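Local coordinates for BB_2cx5_001 (Thermus thermophilus, PDB 3RI0), which is a computationally designed epitope scaffold with an aminoacyl-tRNA editing domain fold, made to present a grafted linear epitope, probably from HIV, at residues L115-V125 with F136-L144. The protein carries 6 engineered substitutions. Numbering follows the deposited sequence.
Sequences LDEDLLGYPEV and FRATPKELL
Val125 and Ala138 form an antiparallel hydrogen-bonded pair, Val125 N reaching Ala138 O at 2.8 Å and Ala138 N reaching Val125 O at 3.0 Å, where strand 125-128 meets the end of strand 134-138. Beyond this pair 136-144 turns into helix 140-147, whose N-terminal part packs through Pro140, Leu143 and Leu144 against the 3-10 segment 117-121 and the end of strand 113-116. The Pro140 ring lies against carbonyls in and just after the 3-10 turn: CG is 3.3 Å from Leu119 O and touches Tyr122 O, while CB meets Leu120 CD2 at 3.9 Å. Leu115, with CG anti to its own N (chi1 180°), spreads its two methyls over the helix, CD1 against Leu143 CD2 and CD2 against Leu144 CD2; both pairs are tight, at 3.4 Å. Leu120 CD2 also reaches Leu144 CD1, the side chains crossing at about a right angle, and Val125 CG2 faces Leu143 CD2. Arg137, bent at chi3 (-85°), brings NE to Glu124 OE1 at 3.3 Å, a weak hydrogen bond within a salt bridge; OE1 lies at the guanidinium edge near its plane, the carboxylate turned 84° to it. Thr139 N donates to the anti lone pair of Glu142 OE1, and Glu142 N gives a weak bond to Thr139 OG1. This capping box marks the strand-to-helix junction in a fold resembling aminoacyl-tRNA editing domains.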
ATOM      1  N   LEU A 115      -2.928  -8.821   3.133  1.00 20.36           N
ATOM      2  CA  LEU A 115      -1.793  -8.845   2.218  1.00 19.93           C
ATOM      3  C   LEU A 115      -1.833  -9.951   1.170  1.00 19.90           C
ATOM      4  O   LEU A 115      -1.813 -11.139   1.496  1.00 18.39           O
ATOM      5  CB  LEU A 115      -0.494  -8.966   3.026  1.00 20.01           C
ATOM      6  CG  LEU A 115       0.844  -9.021   2.275  1.00 21.43           C
ATOM      7  CD1 LEU A 115       1.502  -7.669   2.311  1.00 21.82           C
ATOM      8  CD2 LEU A 115       1.767 -10.027   2.931  1.00 23.48           C
ATOM      9  N   ASP A 116      -1.869  -9.530  -0.089  1.00 20.83           N
ATOM     10  CA  ASP A 116      -1.873 -10.411  -1.259  1.00 20.77           C
ATOM     11  C   ASP A 116      -0.742 -11.410  -1.069  1.00 22.23           C
ATOM     12  O   ASP A 116       0.426 -11.018  -1.091  1.00 20.53           O
ATOM     13  CB  ASP A 116      -1.598  -9.563  -2.512  1.00 19.43           C
ATOM     14  CG  ASP A 116      -1.543 -10.376  -3.803  1.00 18.90           C
ATOM     15  OD1 ASP A 116      -1.294 -11.605  -3.762  1.00 16.33           O
ATOM     16  OD2 ASP A 116      -1.737  -9.757  -4.876  1.00 17.15           O
ATOM     17  N   GLU A 117      -1.079 -12.689  -0.903  1.00 23.17           N
ATOM     18  CA  GLU A 117      -0.052 -13.719  -0.690  1.00 23.71           C
ATOM     19  C   GLU A 117       1.083 -13.714  -1.709  1.00 23.50           C
ATOM     20  O   GLU A 117       2.194 -14.143  -1.400  1.00 24.21           O
ATOM     21  CB  GLU A 117      -0.683 -15.119  -0.619  1.00 24.33           C
ATOM     22  CG  GLU A 117      -1.724 -15.453  -1.694  1.00 26.92           C
ATOM     23  CD  GLU A 117      -2.244 -16.891  -1.557  1.00 29.86           C
ATOM     24  OE1 GLU A 117      -2.596 -17.312  -0.430  1.00 28.61           O
ATOM     25  OE2 GLU A 117      -2.299 -17.600  -2.582  1.00 31.18           O
ATOM     26  N   ASP A 118       0.825 -13.223  -2.917  1.00 24.90           N
ATOM     27  CA  ASP A 118       1.869 -13.174  -3.938  1.00 25.79           C
ATOM     28  C   ASP A 118       3.019 -12.248  -3.558  1.00 25.63           C
ATOM     29  O   ASP A 118       4.121 -12.381  -4.084  1.00 24.98           O
ATOM     30  CB  ASP A 118       1.293 -12.749  -5.292  1.00 27.03           C
ATOM     31  CG  ASP A 118       0.455 -13.846  -5.944  1.00 27.96           C
ATOM     32  OD1 ASP A 118       0.375 -14.964  -5.380  1.00 29.12           O
ATOM     33  OD2 ASP A 118      -0.125 -13.588  -7.020  1.00 24.53           O
ATOM     34  N   LEU A 119       2.775 -11.309  -2.650  1.00 25.32           N
ATOM     35  CA  LEU A 119       3.832 -10.389  -2.229  1.00 26.05           C
ATOM     36  C   LEU A 119       4.905 -11.107  -1.408  1.00 25.81           C
ATOM     37  O   LEU A 119       6.071 -10.713  -1.430  1.00 24.95           O
ATOM     38  CB  LEU A 119       3.243  -9.228  -1.420  1.00 23.98           C
ATOM     39  CG  LEU A 119       2.473  -8.173  -2.223  1.00 25.15           C
ATOM     40  CD1 LEU A 119       1.823  -7.166  -1.282  1.00 23.34           C
ATOM     41  CD2 LEU A 119       3.431  -7.464  -3.175  1.00 25.50           C
ATOM     42  N   LEU A 120       4.518 -12.167  -0.701  1.00 27.39           N
ATOM     43  CA  LEU A 120       5.477 -12.924   0.109  1.00 28.62           C
ATOM     44  C   LEU A 120       6.436 -13.655  -0.830  1.00 28.29           C
ATOM     45  O   LEU A 120       7.452 -14.203  -0.406  1.00 27.68           O
ATOM     46  CB  LEU A 120       4.752 -13.947   0.991  1.00 29.49           C
ATOM     47  CG  LEU A 120       3.595 -13.482   1.883  1.00 28.97           C
ATOM     48  CD1 LEU A 120       3.050 -14.665   2.655  1.00 28.77           C
ATOM     49  CD2 LEU A 120       4.063 -12.409   2.835  1.00 29.95           C
ATOM     50  N   GLY A 121       6.108 -13.629  -2.120  1.00 28.90           N
ATOM     51  CA  GLY A 121       6.921 -14.297  -3.120  1.00 27.47           C
ATOM     52  C   GLY A 121       8.246 -13.643  -3.473  1.00 27.75           C
ATOM     53  O   GLY A 121       9.000 -14.185  -4.283  1.00 27.34           O
ATOM     54  N   TYR A 122       8.553 -12.491  -2.888  1.00 26.63           N
ATOM     55  CA  TYR A 122       9.816 -11.835  -3.203  1.00 24.91           C
ATOM     56  C   TYR A 122      10.683 -11.585  -1.982  1.00 25.22           C
ATOM     57  O   TYR A 122      10.210 -11.646  -0.848  1.00 26.12           O
ATOM     58  CB  TYR A 122       9.561 -10.499  -3.897  1.00 23.90           C
ATOM     59  CG  TYR A 122       8.653 -10.564  -5.102  1.00 22.89           C
ATOM     60  CD1 TYR A 122       7.276 -10.398  -4.967  1.00 22.85           C
ATOM     61  CD2 TYR A 122       9.171 -10.758  -6.378  1.00 22.51           C
ATOM     62  CE1 TYR A 122       6.439 -10.413  -6.077  1.00 21.75           C
ATOM     63  CE2 TYR A 122       8.346 -10.777  -7.496  1.00 21.83           C
ATOM     64  CZ  TYR A 122       6.976 -10.598  -7.334  1.00 22.30           C
ATOM     65  OH  TYR A 122       6.146 -10.559  -8.430  1.00 21.89           O
ATOM     66  N   PRO A 123      11.981 -11.315  -2.207  1.00 24.96           N
ATOM     67  CA  PRO A 123      12.932 -11.041  -1.127  1.00 24.93           C
ATOM     68  C   PRO A 123      12.688  -9.639  -0.569  1.00 24.21           C
ATOM     69  O   PRO A 123      13.075  -9.316   0.553  1.00 25.06           O
ATOM     70  CB  PRO A 123      14.290 -11.188  -1.816  1.00 24.69           C
ATOM     71  CG  PRO A 123      13.996 -10.809  -3.228  1.00 25.33           C
ATOM     72  CD  PRO A 123      12.690 -11.512  -3.484  1.00 24.95           C
ATOM     73  N   GLU A 124      12.044  -8.800  -1.372  1.00 23.18           N
ATOM     74  CA  GLU A 124      11.709  -7.447  -0.949  1.00 22.46           C
ATOM     75  C   GLU A 124      10.696  -6.845  -1.911  1.00 20.81           C
ATOM     76  O   GLU A 124      10.623  -7.249  -3.069  1.00 20.28           O
ATOM     77  CB  GLU A 124      12.949  -6.553  -0.886  1.00 24.98           C
ATOM     78  CG  GLU A 124      13.164  -5.734  -2.136  1.00 30.30           C
ATOM     79  CD  GLU A 124      14.331  -6.209  -2.945  1.00 34.80           C
ATOM     80  OE1 GLU A 124      15.481  -6.015  -2.488  1.00 38.81           O
ATOM     81  OE2 GLU A 124      14.105  -6.780  -4.031  1.00 37.27           O
ATOM     82  N   VAL A 125       9.919  -5.880  -1.423  1.00 19.77           N
ATOM     83  CA  VAL A 125       8.897  -5.217  -2.229  1.00 17.06           C
ATOM     84  C   VAL A 125       9.006  -3.702  -2.049  1.00 17.30           C
ATOM     85  O   VAL A 125       9.660  -3.225  -1.114  1.00 14.80           O
ATOM     86  CB  VAL A 125       7.468  -5.681  -1.815  1.00 16.41           C
ATOM     87  CG1 VAL A 125       7.235  -7.128  -2.230  1.00 16.72           C
ATOM     88  CG2 VAL A 125       7.296  -5.555  -0.318  1.00 17.40           C
ATOM     89  N   PHE A 136       9.497   3.103  -0.977  1.00 13.17           N
ATOM     90  CA  PHE A 136      10.427   2.710   0.060  1.00 14.10           C
ATOM     91  C   PHE A 136      10.370   1.203   0.006  1.00 15.35           C
ATOM     92  O   PHE A 136       9.294   0.621  -0.185  1.00 15.56           O
ATOM     93  CB  PHE A 136      10.027   3.272   1.443  1.00 14.44           C
ATOM     94  CG  PHE A 136       8.809   2.632   2.075  1.00 12.63           C
ATOM     95  CD1 PHE A 136       8.930   1.457   2.807  1.00 12.53           C
ATOM     96  CD2 PHE A 136       7.566   3.263   2.020  1.00 11.02           C
ATOM     97  CE1 PHE A 136       7.824   0.909   3.486  1.00 14.41           C
ATOM     98  CE2 PHE A 136       6.446   2.730   2.695  1.00 12.96           C
ATOM     99  CZ  PHE A 136       6.576   1.557   3.428  1.00 13.58           C
ATOM    100  N   ARG A 137      11.520   0.553   0.121  1.00 14.93           N
ATOM    101  CA  ARG A 137      11.513  -0.895   0.053  1.00 17.13           C
ATOM    102  C   ARG A 137      11.515  -1.522   1.427  1.00 17.71           C
ATOM    103  O   ARG A 137      11.925  -0.899   2.416  1.00 18.98           O
ATOM    104  CB  ARG A 137      12.711  -1.408  -0.734  1.00 18.43           C
ATOM    105  CG  ARG A 137      14.028  -1.288  -0.025  1.00 21.39           C
ATOM    106  CD  ARG A 137      15.103  -2.101  -0.730  1.00 26.19           C
ATOM    107  NE  ARG A 137      15.143  -3.505  -0.326  1.00 26.98           N
ATOM    108  CZ  ARG A 137      15.337  -3.920   0.925  1.00 28.47           C
ATOM    109  NH1 ARG A 137      15.502  -3.035   1.902  1.00 29.87           N
ATOM    110  NH2 ARG A 137      15.384  -5.218   1.201  1.00 27.42           N
ATOM    111  N   ALA A 138      11.059  -2.764   1.483  1.00 16.53           N
ATOM    112  CA  ALA A 138      11.013  -3.505   2.726  1.00 17.36           C
ATOM    113  C   ALA A 138      10.805  -4.951   2.351  1.00 18.30           C
ATOM    114  O   ALA A 138      10.355  -5.240   1.244  1.00 20.25           O
ATOM    115  CB  ALA A 138       9.854  -3.015   3.590  1.00 17.82           C
ATOM    116  N   THR A 139      11.142  -5.864   3.253  1.00 18.36           N
ATOM    117  CA  THR A 139      10.923  -7.274   2.965  1.00 20.57           C
ATOM    118  C   THR A 139       9.471  -7.515   3.361  1.00 20.20           C
ATOM    119  O   THR A 139       8.899  -6.742   4.135  1.00 19.27           O
ATOM    120  CB  THR A 139      11.838  -8.194   3.807  1.00 20.41           C
ATOM    121  OG1 THR A 139      11.504  -8.057   5.197  1.00 22.32           O
ATOM    122  CG2 THR A 139      13.307  -7.822   3.611  1.00 19.20           C
ATOM    123  N   PRO A 140       8.842  -8.557   2.802  1.00 21.08           N
ATOM    124  CA  PRO A 140       7.453  -8.862   3.136  1.00 20.45           C
ATOM    125  C   PRO A 140       7.265  -9.007   4.642  1.00 20.50           C
ATOM    126  O   PRO A 140       6.239  -8.608   5.188  1.00 19.96           O
ATOM    127  CB  PRO A 140       7.215 -10.170   2.402  1.00 20.68           C
ATOM    128  CG  PRO A 140       7.998  -9.973   1.151  1.00 21.81           C
ATOM    129  CD  PRO A 140       9.301  -9.408   1.686  1.00 22.88           C
ATOM    130  N   LYS A 141       8.276  -9.556   5.311  1.00 21.26           N
ATOM    131  CA  LYS A 141       8.211  -9.760   6.751  1.00 21.60           C
ATOM    132  C   LYS A 141       8.038  -8.427   7.464  1.00 20.51           C
ATOM    133  O   LYS A 141       7.228  -8.306   8.387  1.00 19.55           O
ATOM    134  CB  LYS A 141       9.481 -10.460   7.250  1.00 23.28           C
ATOM    135  CG  LYS A 141       9.222 -11.442   8.389  1.00 28.00           C
ATOM    136  CD  LYS A 141      10.510 -11.989   9.019  1.00 31.22           C
ATOM    137  CE  LYS A 141      10.190 -13.000  10.128  1.00 32.85           C
ATOM    138  NZ  LYS A 141      11.347 -13.339  11.012  1.00 32.24           N
ATOM    139  N   GLU A 142       8.805  -7.427   7.039  1.00 20.38           N
ATOM    140  CA  GLU A 142       8.720  -6.099   7.632  1.00 20.31           C
ATOM    141  C   GLU A 142       7.373  -5.482   7.313  1.00 20.83           C
ATOM    142  O   GLU A 142       6.711  -4.941   8.190  1.00 23.43           O
ATOM    143  CB  GLU A 142       9.846  -5.206   7.113  1.00 22.46           C
ATOM    144  CG  GLU A 142      11.236  -5.671   7.534  1.00 22.99           C
ATOM    145  CD  GLU A 142      12.351  -4.792   6.994  1.00 24.32           C
ATOM    146  OE1 GLU A 142      12.463  -4.649   5.757  1.00 22.21           O
ATOM    147  OE2 GLU A 142      13.119  -4.248   7.816  1.00 25.13           O
ATOM    148  N   LEU A 143       6.956  -5.572   6.058  1.00 20.52           N
ATOM    149  CA  LEU A 143       5.670  -5.014   5.654  1.00 19.73           C
ATOM    150  C   LEU A 143       4.574  -5.539   6.580  1.00 20.88           C
ATOM    151  O   LEU A 143       3.718  -4.773   7.029  1.00 20.28           O
ATOM    152  CB  LEU A 143       5.364  -5.379   4.191  1.00 18.43           C
ATOM    153  CG  LEU A 143       4.068  -4.803   3.602  1.00 20.50           C
ATOM    154  CD1 LEU A 143       4.094  -3.276   3.680  1.00 17.19           C
ATOM    155  CD2 LEU A 143       3.908  -5.251   2.165  1.00 19.70           C
ATOM    156  N   LEU A 144       4.605  -6.842   6.861  1.00 19.55           N
ATOM    157  CA  LEU A 144       3.618  -7.464   7.740  1.00 21.05           C
ATOM    158  C   LEU A 144       3.729  -6.961   9.172  1.00 21.81           C
ATOM    159  O   LEU A 144       2.711  -6.777   9.845  1.00 21.39           O
ATOM    160  CB  LEU A 144       3.782  -8.990   7.736  1.00 21.88           C
ATOM    161  CG  LEU A 144       3.320  -9.746   6.491  1.00 23.68           C
ATOM    162  CD1 LEU A 144       3.722 -11.212   6.587  1.00 24.05           C
ATOM    163  CD2 LEU A 144       1.803  -9.604   6.351  1.00 24.00           C
TER